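Local coordinates for protein adenosine kinase, putative (Trypanosoma brucei, PDB 3OTX) that probably catalyses the magnesium- and ATP-dependent phosphorylation of adenosine to AMP in purine salvage, as a kinase of the PfkB carbohydrate kinase family, at residues E189-F194 with G257-V262; R158-S163 with C184-E189; V175-V180 with L211-P216; M235-D240 with R247-E252. The protein carries 1 engineered substitution. One frame throughout, in Å; residues are numbered along the deposited sequence.

Interaction 1 of 4, residues E189-F194 with G257-V262; sequences EVDGLF and GTKGRV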
loop_
_atom_site.group_PDB
_atom_site.type_symbol
_atom_site.label_atom_id
_atom_site.label_comp_id
_atom_site.label_asym_id
_atom_site.label_seq_id
_atom_site.Cartn_x
_atom_site.Cartn_y
_atom_site.Cartn_z
ATOM N N GLU A 189 21.024 7.883 -3.422
ATOM C CA GLU A 189 21.953 7.847 -4.542
ATOM C C GLU A 189 21.450 8.624 -5.753
ATOM O O GLU A 189 22.213 9.338 -6.387
ATOM C CB GLU A 189 22.289 6.394 -4.944
ATOM C CG GLU A 189 23.290 6.284 -6.149
ATOM C CD GLU A 189 23.477 4.831 -6.631
ATOM O OE1 GLU A 189 22.939 3.889 -6.016
ATOM O OE2 GLU A 189 24.228 4.622 -7.596
ATOM N N VAL A 190 20.169 8.444 -6.077
ATOM C CA VAL A 190 19.605 9.102 -7.254
ATOM C C VAL A 190 18.921 10.448 -6.965
ATOM O O VAL A 190 18.286 11.016 -7.851
ATOM C CB VAL A 190 18.626 8.146 -7.998
ATOM C CG1 VAL A 190 19.324 6.840 -8.348
ATOM C CG2 VAL A 190 17.407 7.854 -7.142
ATOM N N ASP A 191 19.080 10.986 -5.752
ATOM C CA ASP A 191 18.411 12.236 -5.356
ATOM C C ASP A 191 16.899 12.122 -5.608
ATOM O O ASP A 191 16.284 13.035 -6.176
ATOM C CB ASP A 191 18.979 13.457 -6.090
ATOM C CG ASP A 191 18.545 14.771 -5.451
ATOM O OD1 ASP A 191 18.336 14.788 -4.221
ATOM O OD2 ASP A 191 18.416 15.777 -6.170
ATOM N N GLY A 192 16.345 11.005 -5.167
ATOM C CA GLY A 192 14.919 10.649 -5.340
ATOM C C GLY A 192 14.199 10.858 -4.029
ATOM O O GLY A 192 14.654 11.619 -3.145
ATOM N N LEU A 193 13.041 10.219 -3.948
ATOM C CA LEU A 193 12.169 10.251 -2.783
ATOM C C LEU A 193 11.832 8.861 -2.339
ATOM O O LEU A 193 11.562 7.999 -3.167
ATOM C CB LEU A 193 10.863 10.956 -3.135
ATOM C CG LEU A 193 11.154 12.433 -2.896
ATOM C CD1 LEU A 193 10.795 13.298 -4.085
ATOM C CD2 LEU A 193 10.544 12.894 -1.583
ATOM N N PHE A 194 11.839 8.641 -1.033
ATOM C CA PHE A 194 11.407 7.381 -0.461
ATOM C C PHE A 194 10.160 7.589 0.357
ATOM O O PHE A 194 10.118 8.484 1.211
ATOM C CB PHE A 194 12.500 6.764 0.418
ATOM C CG PHE A 194 12.191 5.344 0.811
ATOM C CD1 PHE A 194 12.543 4.291 -0.033
ATOM C CD2 PHE A 194 11.471 5.075 1.966
ATOM C CE1 PHE A 194 12.237 2.987 0.295
ATOM C CE2 PHE A 194 11.144 3.744 2.310
ATOM C CZ PHE A 194 11.505 2.704 1.449
ATOM N N GLY A 257 17.116 12.847 5.618
ATOM C CA GLY A 257 17.029 13.244 4.218
ATOM C C GLY A 257 17.106 14.739 3.989
ATOM O O GLY A 257 17.202 15.522 4.927
ATOM N N THR A 258 17.035 15.121 2.714
ATOM C CA THR A 258 17.178 16.509 2.305
ATOM C C THR A 258 15.964 17.031 1.544
ATOM O O THR A 258 15.807 18.260 1.415
ATOM C CB THR A 258 18.438 16.715 1.433
ATOM O OG1 THR A 258 18.356 15.871 0.285
ATOM C CG2 THR A 258 19.708 16.379 2.212
ATOM N N LYS A 259 15.115 16.115 1.043
ATOM C CA LYS A 259 13.922 16.518 0.262
ATOM C C LYS A 259 12.860 17.177 1.133
ATOM O O LYS A 259 12.108 18.001 0.643
ATOM C CB LYS A 259 13.274 15.332 -0.474
ATOM C CG LYS A 259 14.108 14.715 -1.607
ATOM C CD LYS A 259 14.198 15.625 -2.823
ATOM C CE LYS A 259 15.120 15.011 -3.842
ATOM N NZ LYS A 259 15.038 15.708 -5.141
ATOM N N GLY A 260 12.798 16.787 2.403
ATOM C CA GLY A 260 11.872 17.368 3.376
ATOM C C GLY A 260 10.908 16.259 3.749
ATOM O O GLY A 260 10.395 15.544 2.879
ATOM N N ARG A 261 10.687 16.096 5.045
ATOM C CA ARG A 261 9.743 15.109 5.566
ATOM C C ARG A 261 8.300 15.603 5.411
ATOM O O ARG A 261 7.986 16.755 5.738
ATOM C CB ARG A 261 10.147 14.802 7.032
ATOM C CG ARG A 261 9.129 14.157 7.943
ATOM C CD ARG A 261 8.795 12.672 7.617
ATOM N NE ARG A 261 9.935 11.720 7.675
ATOM C CZ ARG A 261 10.622 11.381 8.773
ATOM N NH1 ARG A 261 10.379 11.945 9.951
ATOM N NH2 ARG A 261 11.603 10.483 8.680
ATOM N N VAL A 262 7.439 14.734 4.874
ATOM C CA VAL A 262 6.025 15.031 4.650
ATOM C C VAL A 262 5.242 13.923 5.351
ATOM O O VAL A 262 5.612 12.747 5.257
ATOM C CB VAL A 262 5.666 15.010 3.132
ATOM C CG1 VAL A 262 4.162 15.344 2.866
ATOM C CG2 VAL A 262 6.581 15.931 2.340
HETATM O O HOH W 1 17.176 16.862 -1.889
#
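The Schellman motif that closes helix 177-189, with Asp191 as its C-prime residue, is held by Lys259. In the motif Asp191 N turns back to Arg188 O and Gly192 N to Ala187 O, while the positive phi of Asp191 (53°) swings the chain out of the helix. Lys259 NZ gives a hydrogen bond of 3.1 Å to Asp191 O, coming from above the carbonyl plane (47° out of it). The same ammonium pairs with the side chain as a longer salt bridge, Asp191 OD2 to Lys259 NZ at 3.5 Å. One lysine thus holds both the backbone and the carboxylate of this residue, and its charge would also suit the negative end of the helix dipole. On its way to Asp191 the Lys259 chain bends at its second torsion (-71°). Its methylenes pass Gly192 O, with Lys259 CG at 3.5 Å, and Lys259 CB packs against Leu193 CD2 at 3.8 Å. Lysine fits because its stem is greasy and its tip polar. On the solvent side a water joins Thr258 OG1 (2.7 Å) to Asp191 OD1, the second bond being weak. Leu193 then enters strand 193-197 beside Arg164 and Phe166, completing the beta-alpha-beta crossover from strand 165-169 that characterises the alpha/beta sheet of ribokinase-like enzymes.

Interaction 2 of 4, residues R158-S163 with C184-E189; sequences RAMDES and CRKARE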
loop_
_atom_site.group_PDB
_atom_site.type_symbol
_atom_site.label_atom_id
_atom_site.label_comp_id
_atom_site.label_asym_id
_atom_site.label_seq_id
_atom_site.Cartn_x
_atom_site.Cartn_y
_atom_site.Cartn_z
ATOM N N ARG A 158 18.499 -2.182 -12.332
ATOM C CA ARG A 158 18.160 -1.311 -13.459
ATOM C C ARG A 158 16.916 -0.512 -13.138
ATOM O O ARG A 158 16.887 0.707 -13.331
ATOM C CB ARG A 158 17.941 -2.160 -14.719
ATOM C CG ARG A 158 17.352 -1.401 -15.911
ATOM C CD ARG A 158 16.926 -2.391 -16.994
ATOM N NE ARG A 158 16.339 -1.742 -18.166
ATOM C CZ ARG A 158 15.942 -2.384 -19.266
ATOM N NH1 ARG A 158 16.066 -3.703 -19.358
ATOM N NH2 ARG A 158 15.420 -1.705 -20.280
ATOM N N ALA A 159 15.896 -1.173 -12.614
ATOM C CA ALA A 159 14.667 -0.453 -12.244
ATOM C C ALA A 159 14.886 0.586 -11.162
ATOM O O ALA A 159 14.348 1.709 -11.240
ATOM C CB ALA A 159 13.571 -1.444 -11.825
ATOM N N MET A 160 15.686 0.241 -10.155
ATOM C CA MET A 160 15.994 1.211 -9.121
ATOM C C MET A 160 16.808 2.382 -9.706
ATOM O O MET A 160 16.517 3.538 -9.402
ATOM C CB MET A 160 16.763 0.566 -7.980
ATOM C CG MET A 160 15.916 -0.365 -7.117
ATOM S SD MET A 160 16.777 -0.634 -5.530
ATOM C CE MET A 160 15.546 -1.649 -4.692
ATOM N N ASP A 161 17.791 2.082 -10.549
ATOM C CA ASP A 161 18.623 3.155 -11.117
ATOM C C ASP A 161 17.836 4.144 -11.955
ATOM O O ASP A 161 18.187 5.308 -12.000
ATOM C CB ASP A 161 19.801 2.625 -11.937
ATOM C CG ASP A 161 20.882 1.998 -11.065
ATOM O OD1 ASP A 161 20.966 2.356 -9.861
ATOM O OD2 ASP A 161 21.634 1.155 -11.568
ATOM N N GLU A 162 16.763 3.671 -12.602
ATOM C CA GLU A 162 15.986 4.558 -13.483
ATOM C C GLU A 162 14.819 5.283 -12.773
ATOM O O GLU A 162 14.223 6.221 -13.324
ATOM C CB GLU A 162 15.506 3.792 -14.726
ATOM C CG GLU A 162 14.433 2.787 -14.417
ATOM C CD GLU A 162 14.198 1.764 -15.519
ATOM O OE1 GLU A 162 14.862 1.810 -16.581
ATOM O OE2 GLU A 162 13.339 0.890 -15.295
ATOM N N SER A 163 14.498 4.848 -11.550
ATOM C CA SER A 163 13.362 5.406 -10.786
ATOM C C SER A 163 13.787 6.597 -9.949
ATOM O O SER A 163 14.975 6.720 -9.557
ATOM C CB SER A 163 12.748 4.321 -9.871
ATOM O OG SER A 163 12.271 3.242 -10.663
ATOM N N CYS A 184 16.021 2.393 0.240
ATOM C CA CYS A 184 16.267 3.642 0.954
ATOM C C CYS A 184 17.592 4.283 0.556
ATOM O O CYS A 184 17.652 5.499 0.334
ATOM C CB CYS A 184 16.318 3.366 2.453
ATOM S SG CYS A 184 14.743 2.999 3.197
ATOM N N ARG A 185 18.645 3.472 0.490
ATOM C CA ARG A 185 19.946 3.954 0.064
ATOM C C ARG A 185 19.936 4.346 -1.417
ATOM O O ARG A 185 20.565 5.344 -1.788
ATOM C CB ARG A 185 21.011 2.907 0.371
ATOM C CG ARG A 185 21.241 2.742 1.887
ATOM C CD ARG A 185 22.430 1.792 2.197
ATOM N NE ARG A 185 22.357 0.517 1.479
ATOM C CZ ARG A 185 21.762 -0.590 1.934
ATOM N NH1 ARG A 185 21.203 -0.622 3.149
ATOM N NH2 ARG A 185 21.732 -1.683 1.172
ATOM N N LYS A 186 19.246 3.578 -2.266
ATOM C CA LYS A 186 19.179 3.947 -3.681
ATOM C C LYS A 186 18.488 5.294 -3.895
ATOM O O LYS A 186 18.924 6.103 -4.728
ATOM C CB LYS A 186 18.457 2.847 -4.459
ATOM C CG LYS A 186 18.357 3.122 -5.937
ATOM C CD LYS A 186 19.738 3.114 -6.635
ATOM C CE LYS A 186 20.435 1.735 -6.581
ATOM N NZ LYS A 186 21.730 1.688 -7.348
ATOM N N ALA A 187 17.403 5.538 -3.155
ATOM C CA ALA A 187 16.698 6.820 -3.272
ATOM C C ALA A 187 17.655 7.984 -2.988
ATOM O O ALA A 187 17.613 9.017 -3.669
ATOM C CB ALA A 187 15.537 6.872 -2.317
ATOM N N ARG A 188 18.562 7.823 -2.013
ATOM C CA ARG A 188 19.559 8.878 -1.755
ATOM C C ARG A 188 20.545 9.021 -2.918
ATOM O O ARG A 188 20.829 10.135 -3.354
ATOM C CB ARG A 188 20.308 8.626 -0.442
ATOM C CG ARG A 188 19.376 8.628 0.780
ATOM C CD ARG A 188 18.992 10.055 1.156
ATOM N NE ARG A 188 18.110 10.077 2.318
ATOM C CZ ARG A 188 18.503 9.924 3.585
ATOM N NH1 ARG A 188 19.791 9.748 3.892
ATOM N NH2 ARG A 188 17.600 9.931 4.545
ATOM N N GLU A 189 21.024 7.883 -3.422
ATOM C CA GLU A 189 21.953 7.847 -4.542
ATOM C C GLU A 189 21.450 8.624 -5.753
ATOM O O GLU A 189 22.213 9.338 -6.387
ATOM C CB GLU A 189 22.289 6.394 -4.944
ATOM C CG GLU A 189 23.290 6.284 -6.149
ATOM C CD GLU A 189 23.477 4.831 -6.631
ATOM O OE1 GLU A 189 22.939 3.889 -6.016
ATOM O OE2 GLU A 189 24.228 4.622 -7.596
HETATM O O HOH W 2 23.755 0.283 -9.545
#
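Two carboxylates present different sides to Lys186 NZ. That of Asp161 is met through the syn lone pair of its OD1, in a salt bridge with NZ of 2.7 Å, whereas that of Glu189 is approached from above its plane, 36° out of it, with OE1 at 2.8 Å from the same NZ. A water bridges at the other oxygen of Asp161, giving to OD2 at 3.1 Å and weakly accepting from Lys186 NZ. The ammonium between them would offset the mutual repulsion of the two acids, whose nearest oxygens, Asp161 OD1 and Glu189 OE2, are 4.6 Å apart. Lysine reaches this point by folding: bends at its second and third torsions (66° and 64°) carry NZ across to helix 154-162. The three residues form a salt-bridge network between helices 154-162 and 177-189, neighbours packed on one face of the large, mostly parallel sheet of the alpha/beta ribokinase-like fold, where Met160, Lys186 and Ala187 all touch Phe166 of strand 165-169. Next to the charged group Met160 CB meets Lys186 CG at 3.6 Å, and Met160 SD lies 4.0 Å from Lys186 CB. Extended beyond CG, the flexible methionine runs inward to touch Tyr11 and Ala183.

Interaction 3 of 4, residues V175-V180 with L211-P216; sequences VDVNHV and LGEVLP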
loop_
_atom_site.group_PDB
_atom_site.type_symbol
_atom_site.label_atom_id
_atom_site.label_comp_id
_atom_site.label_asym_id
_atom_site.label_seq_id
_atom_site.Cartn_x
_atom_site.Cartn_y
_atom_site.Cartn_z
ATOM N N VAL A 175 8.905 -9.042 5.787
ATOM C CA VAL A 175 9.650 -9.958 4.919
ATOM C C VAL A 175 11.140 -9.813 5.257
ATOM O O VAL A 175 11.649 -10.552 6.115
ATOM C CB VAL A 175 9.313 -9.747 3.434
ATOM C CG1 VAL A 175 10.159 -10.695 2.548
ATOM C CG2 VAL A 175 7.772 -9.977 3.205
ATOM N N ASP A 176 11.811 -8.823 4.679
ATOM C CA ASP A 176 13.207 -8.558 5.048
ATOM C C ASP A 176 13.465 -7.068 5.002
ATOM O O ASP A 176 13.448 -6.456 3.933
ATOM C CB ASP A 176 14.158 -9.283 4.085
ATOM C CG ASP A 176 15.598 -9.254 4.545
ATOM O OD1 ASP A 176 15.982 -8.419 5.390
ATOM O OD2 ASP A 176 16.377 -10.106 4.046
ATOM N N VAL A 177 13.735 -6.502 6.159
ATOM C CA VAL A 177 13.990 -5.061 6.268
ATOM C C VAL A 177 15.148 -4.611 5.389
ATOM O O VAL A 177 15.135 -3.495 4.861
ATOM C CB VAL A 177 14.227 -4.642 7.744
ATOM C CG1 VAL A 177 15.605 -5.129 8.283
ATOM C CG2 VAL A 177 14.080 -3.106 7.930
ATOM N N ASN A 178 16.134 -5.490 5.221
ATOM C CA ASN A 178 17.262 -5.193 4.362
ATOM C C ASN A 178 16.878 -4.922 2.901
ATOM O O ASN A 178 17.559 -4.123 2.232
ATOM C CB ASN A 178 18.319 -6.269 4.514
ATOM C CG ASN A 178 18.960 -6.234 5.887
ATOM O OD1 ASN A 178 19.224 -5.169 6.447
ATOM N ND2 ASN A 178 19.198 -7.409 6.447
ATOM N N HIS A 179 15.801 -5.543 2.403
ATOM C CA HIS A 179 15.360 -5.233 1.034
ATOM C C HIS A 179 14.891 -3.788 0.961
ATOM O O HIS A 179 15.163 -3.072 -0.006
ATOM C CB HIS A 179 14.183 -6.120 0.620
ATOM C CG HIS A 179 14.493 -7.584 0.609
ATOM N ND1 HIS A 179 15.772 -8.081 0.732
ATOM C CD2 HIS A 179 13.675 -8.660 0.479
ATOM C CE1 HIS A 179 15.728 -9.404 0.685
ATOM N NE2 HIS A 179 14.464 -9.781 0.546
ATOM N N VAL A 180 14.187 -3.348 1.992
ATOM C CA VAL A 180 13.694 -1.988 2.083
ATOM C C VAL A 180 14.867 -1.039 2.172
ATOM O O VAL A 180 14.875 -0.021 1.462
ATOM C CB VAL A 180 12.785 -1.797 3.312
ATOM C CG1 VAL A 180 12.070 -0.454 3.217
ATOM C CG2 VAL A 180 11.713 -2.919 3.360
ATOM N N LEU A 211 10.393 -0.976 11.292
ATOM C CA LEU A 211 9.909 0.350 10.948
ATOM C C LEU A 211 10.908 1.421 11.394
ATOM O O LEU A 211 11.206 2.356 10.637
ATOM C CB LEU A 211 8.524 0.589 11.592
ATOM C CG LEU A 211 7.872 1.945 11.327
ATOM C CD1 LEU A 211 7.668 2.214 9.842
ATOM C CD2 LEU A 211 6.502 2.045 12.082
ATOM N N GLY A 212 11.446 1.271 12.594
ATOM C CA GLY A 212 12.427 2.238 13.103
ATOM C C GLY A 212 13.694 2.333 12.261
ATOM O O GLY A 212 14.291 3.407 12.168
ATOM N N GLU A 213 14.116 1.217 11.680
ATOM C CA GLU A 213 15.300 1.208 10.818
ATOM C C GLU A 213 15.074 2.044 9.557
ATOM O O GLU A 213 15.999 2.692 9.049
ATOM C CB GLU A 213 15.688 -0.210 10.412
ATOM C CG GLU A 213 16.473 -0.962 11.446
ATOM C CD GLU A 213 17.265 -2.091 10.838
ATOM O OE1 GLU A 213 18.251 -1.809 10.124
ATOM O OE2 GLU A 213 16.914 -3.256 11.095
ATOM N N VAL A 214 13.833 2.015 9.067
ATOM C CA VAL A 214 13.503 2.630 7.779
ATOM C C VAL A 214 13.080 4.100 7.891
ATOM O O VAL A 214 13.334 4.888 6.975
ATOM C CB VAL A 214 12.436 1.748 7.039
ATOM C CG1 VAL A 214 11.785 2.441 5.846
ATOM C CG2 VAL A 214 13.074 0.397 6.613
ATOM N N LEU A 215 12.478 4.497 9.006
ATOM C CA LEU A 215 11.924 5.858 9.106
ATOM C C LEU A 215 12.914 7.017 8.844
ATOM O O LEU A 215 12.561 7.969 8.172
ATOM C CB LEU A 215 11.235 6.074 10.451
ATOM C CG LEU A 215 9.909 5.326 10.569
ATOM C CD1 LEU A 215 9.543 5.357 12.066
ATOM C CD2 LEU A 215 8.859 5.979 9.701
ATOM N N PRO A 216 14.150 6.927 9.369
ATOM C CA PRO A 216 15.092 8.040 9.109
ATOM C C PRO A 216 15.315 8.298 7.610
ATOM O O PRO A 216 15.609 9.422 7.212
ATOM C CB PRO A 216 16.392 7.554 9.730
ATOM C CG PRO A 216 16.000 6.494 10.700
ATOM C CD PRO A 216 14.765 5.848 10.155
HETATM O O HOH W 3 19.868 -3.602 8.940
#
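Val177 and Val180, on the opening turn of helix 177-189, both touch the CG2 methyl of Val214. The turn is prepared by Asp176, the N-cap: its OD1 accepts from Asn178 N at 2.9 Å with an N-H...O angle of 143°, the donor lying well above the carboxylate plane. A short acidic side chain is well suited here, since it can bend back to an amide that the first turn leaves without a helical acceptor. Val177 comes next. With its first torsion at 72°, CG1 sits between the backbone N and carbonyl carbon and touches Glu213 OE2 at 3.6 Å, while CG2 meets Val214 CG2 at 3.9 Å as the two valines slide past each other. Asn178 turns its backbone-to-side-chain bond away, yet its OD1 comes round to a water at 3.0 Å, which also donates to Glu213 OE1 at 2.7 Å; the polar pair is thereby joined through solvent at the exposed margin. His179 is buried, with Asp176 CB 3.5 Å above the plane of its ring and its NE2 bonded to Leu146 O. Val180 closes the walk: it crosses Val214 at about a right angle, and Val180 CG1 lies 3.6 Å from Val214 CG2, close packing between branched, buried side chains. Helices 177-189 and 208-214 thus pack beside strand 193-197 of the alpha/beta ribokinase-like core, where Phe194 packs against both Val180 and Val214; Leu181 and Cys184 border Val214 from helix 177-189, and Leu211 reaches on to Ile196 and to Phe231 of helix 225-235.

Interaction 4 of 4, residues M235-D240 with R247-E252; sequences MKWDTD and RRAVSE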
loop_
_atom_site.group_PDB
_atom_site.type_symbol
_atom_site.label_atom_id
_atom_site.label_comp_id
_atom_site.label_asym_id
_atom_site.label_seq_id
_atom_site.Cartn_x
_atom_site.Cartn_y
_atom_site.Cartn_z
ATOM N N MET A 235 5.172 5.400 19.629
ATOM C CA MET A 235 6.098 6.456 20.017
ATOM C C MET A 235 5.973 6.889 21.482
ATOM O O MET A 235 6.822 7.631 21.991
ATOM C CB MET A 235 5.889 7.673 19.114
ATOM C CG MET A 235 6.322 7.509 17.672
ATOM S SD MET A 235 8.037 6.928 17.522
ATOM C CE MET A 235 8.951 8.336 18.186
ATOM N N LYS A 236 4.919 6.425 22.151
ATOM C CA LYS A 236 4.536 6.825 23.509
ATOM C C LYS A 236 4.100 8.285 23.600
ATOM O O LYS A 236 4.135 8.893 24.669
ATOM C CB LYS A 236 5.580 6.420 24.570
ATOM C CG LYS A 236 5.859 4.916 24.541
ATOM C CD LYS A 236 6.177 4.323 25.899
ATOM C CE LYS A 236 6.097 2.803 25.835
ATOM N NZ LYS A 236 6.523 2.177 27.121
ATOM N N TRP A 237 3.650 8.823 22.465
ATOM C CA TRP A 237 3.079 10.157 22.423
ATOM C C TRP A 237 1.666 10.166 22.988
ATOM O O TRP A 237 0.768 9.447 22.493
ATOM C CB TRP A 237 3.010 10.706 20.999
ATOM C CG TRP A 237 4.332 10.929 20.315
ATOM C CD1 TRP A 237 5.560 11.144 20.909
ATOM C CD2 TRP A 237 4.543 11.022 18.912
ATOM N NE1 TRP A 237 6.512 11.332 19.937
ATOM C CE2 TRP A 237 5.918 11.266 18.704
ATOM C CE3 TRP A 237 3.703 10.896 17.797
ATOM C CZ2 TRP A 237 6.472 11.374 17.421
ATOM C CZ3 TRP A 237 4.250 11.013 16.530
ATOM C CH2 TRP A 237 5.624 11.249 16.348
ATOM N N ASP A 238 1.455 11.043 23.957
ATOM C CA ASP A 238 0.178 11.134 24.642
ATOM C C ASP A 238 -0.806 12.045 23.894
ATOM O O ASP A 238 -1.155 13.136 24.370
ATOM C CB ASP A 238 0.377 11.595 26.094
ATOM C CG ASP A 238 -0.874 11.413 26.945
ATOM O OD1 ASP A 238 -1.702 10.528 26.613
ATOM O OD2 ASP A 238 -1.023 12.156 27.945
ATOM N N THR A 239 -1.264 11.578 22.729
ATOM C CA THR A 239 -2.178 12.359 21.901
ATOM C C THR A 239 -2.889 11.457 20.913
ATOM O O THR A 239 -2.282 10.535 20.359
ATOM C CB THR A 239 -1.454 13.549 21.183
ATOM O OG1 THR A 239 -2.394 14.310 20.410
ATOM C CG2 THR A 239 -0.323 13.062 20.271
ATOM N N ASP A 240 -4.185 11.711 20.733
ATOM C CA ASP A 240 -4.975 11.090 19.655
ATOM C C ASP A 240 -5.383 12.119 18.601
ATOM O O ASP A 240 -6.247 11.854 17.753
ATOM C CB ASP A 240 -6.206 10.347 20.209
ATOM C CG ASP A 240 -7.296 11.291 20.715
ATOM O OD1 ASP A 240 -7.039 12.506 20.824
ATOM O OD2 ASP A 240 -8.412 10.814 21.006
ATOM N N ARG A 247 2.342 16.585 13.031
ATOM C CA ARG A 247 3.344 17.587 13.405
ATOM C C ARG A 247 4.561 16.897 14.002
ATOM O O ARG A 247 5.710 17.162 13.606
ATOM C CB ARG A 247 2.715 18.544 14.438
ATOM C CG ARG A 247 3.523 19.765 14.824
ATOM C CD ARG A 247 2.613 20.728 15.614
ATOM N NE ARG A 247 1.690 21.443 14.728
ATOM C CZ ARG A 247 0.356 21.381 14.758
ATOM N NH1 ARG A 247 -0.301 20.643 15.654
ATOM N NH2 ARG A 247 -0.333 22.090 13.876
ATOM N N ARG A 248 4.315 16.015 14.961
ATOM C CA ARG A 248 5.416 15.325 15.644
ATOM C C ARG A 248 6.150 14.318 14.713
ATOM O O ARG A 248 7.361 14.095 14.851
ATOM C CB ARG A 248 4.925 14.625 16.908
ATOM C CG ARG A 248 4.317 15.513 17.958
ATOM C CD ARG A 248 3.908 14.694 19.153
ATOM N NE ARG A 248 3.134 15.479 20.109
ATOM C CZ ARG A 248 2.807 15.074 21.329
ATOM N NH1 ARG A 248 3.197 13.879 21.761
ATOM N NH2 ARG A 248 2.101 15.867 22.123
ATOM N N ALA A 249 5.447 13.691 13.780
ATOM C CA ALA A 249 6.128 12.746 12.873
ATOM C C ALA A 249 7.029 13.514 11.930
ATOM O O ALA A 249 7.997 12.970 11.398
ATOM C CB ALA A 249 5.096 11.940 12.082
ATOM N N VAL A 250 6.717 14.788 11.721
ATOM C CA VAL A 250 7.567 15.623 10.890
ATOM C C VAL A 250 8.876 15.938 11.614
ATOM O O VAL A 250 9.955 15.761 11.036
ATOM C CB VAL A 250 6.850 16.915 10.418
ATOM C CG1 VAL A 250 7.854 17.933 9.860
ATOM C CG2 VAL A 250 5.774 16.558 9.380
ATOM N N SER A 251 8.779 16.364 12.875
ATOM C CA SER A 251 9.931 16.975 13.534
ATOM C C SER A 251 10.592 16.107 14.611
ATOM O O SER A 251 11.704 16.422 15.079
ATOM C CB SER A 251 9.520 18.310 14.125
ATOM O OG SER A 251 8.526 18.115 15.114
ATOM N N GLU A 252 9.920 15.043 15.033
ATOM C CA GLU A 252 10.394 14.285 16.168
ATOM C C GLU A 252 10.882 12.903 15.767
ATOM O O GLU A 252 11.724 12.332 16.442
ATOM C CB GLU A 252 9.327 14.238 17.266
ATOM C CG GLU A 252 9.043 15.628 17.867
ATOM C CD GLU A 252 8.036 15.630 18.991
ATOM O OE1 GLU A 252 7.836 14.591 19.652
ATOM O OE2 GLU A 252 7.490 16.723 19.290
HETATM O O HOH W 4 9.143 12.502 20.476
HETATM O O HOH W 5 3.461 13.082 24.573
HETATM O O HOH W 6 0.928 14.972 24.446
#
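The indole of Trp237 lies between Met235 CB on one face and the stem of Arg248 on the other. Met235 CB stands 3.5 Å above the ring plane. On the opposite face Arg248 CB sits 3.6 Å from the centroid of the six-membered ring, only 14° off its normal, a CH-pi contact, and Arg248 CD rides 3.7 Å above the plane. From CG to NE the arginine is extended and runs past the indole in the direction opposite to the tryptophan side chain. Its guanidinium ends up steeply turned to the ring, 75° between planes, with CZ 5.0 Å from the centroid of the five-membered ring in an off-centre cation-pi contact. Thr239 CG2 lies over one guanidinium face, 3.8 Å above the plane. Arg248 NE makes a salt bridge with Glu244; two waters link NH1 to the N and NH2 to the O of Asp238, the central residue of an inverse gamma turn. The Glu252 carboxylate stands nearly perpendicular to the indole, and a water joins them, accepting from Trp237 NE1 at 2.9 Å and donating to Glu252 OE1 at 2.6 Å. Tryptophan offers a broad apolar face and one N-H for solvent; arginine adds long methylenes and a charged tip. The arrangement is a CH-pi contact with an off-centre cation-pi interaction, by which the connection between helices 225-235 and 242-251 packs onto the second of them, at the surface of the alpha/beta domain.

Interactions 1, 2 and 3 all involve helix 177-189 or its exit into strand 193-197. Interactions 1 and 2 have centres about 11 Å apart and share Glu189; interaction 3 uses the other end of the same helix, and Phe194 of interaction 1 packs on its Val180 and Val214. Interaction 4 lies farther off, its centre about 21 Å from that of interaction 1, but Arg261 of interaction 1 reaches it through a probable hydrogen bond from NH1 to Ala249 O. Interaction 3 comes nearest the active site: the Val180 side chain is about 9 Å from those of Asn15 and Phe171, which bind adenosine, and about 12 Å from the bound bis(adenosine)-5'-pentaphosphate. The other three lie away from the known binding residues.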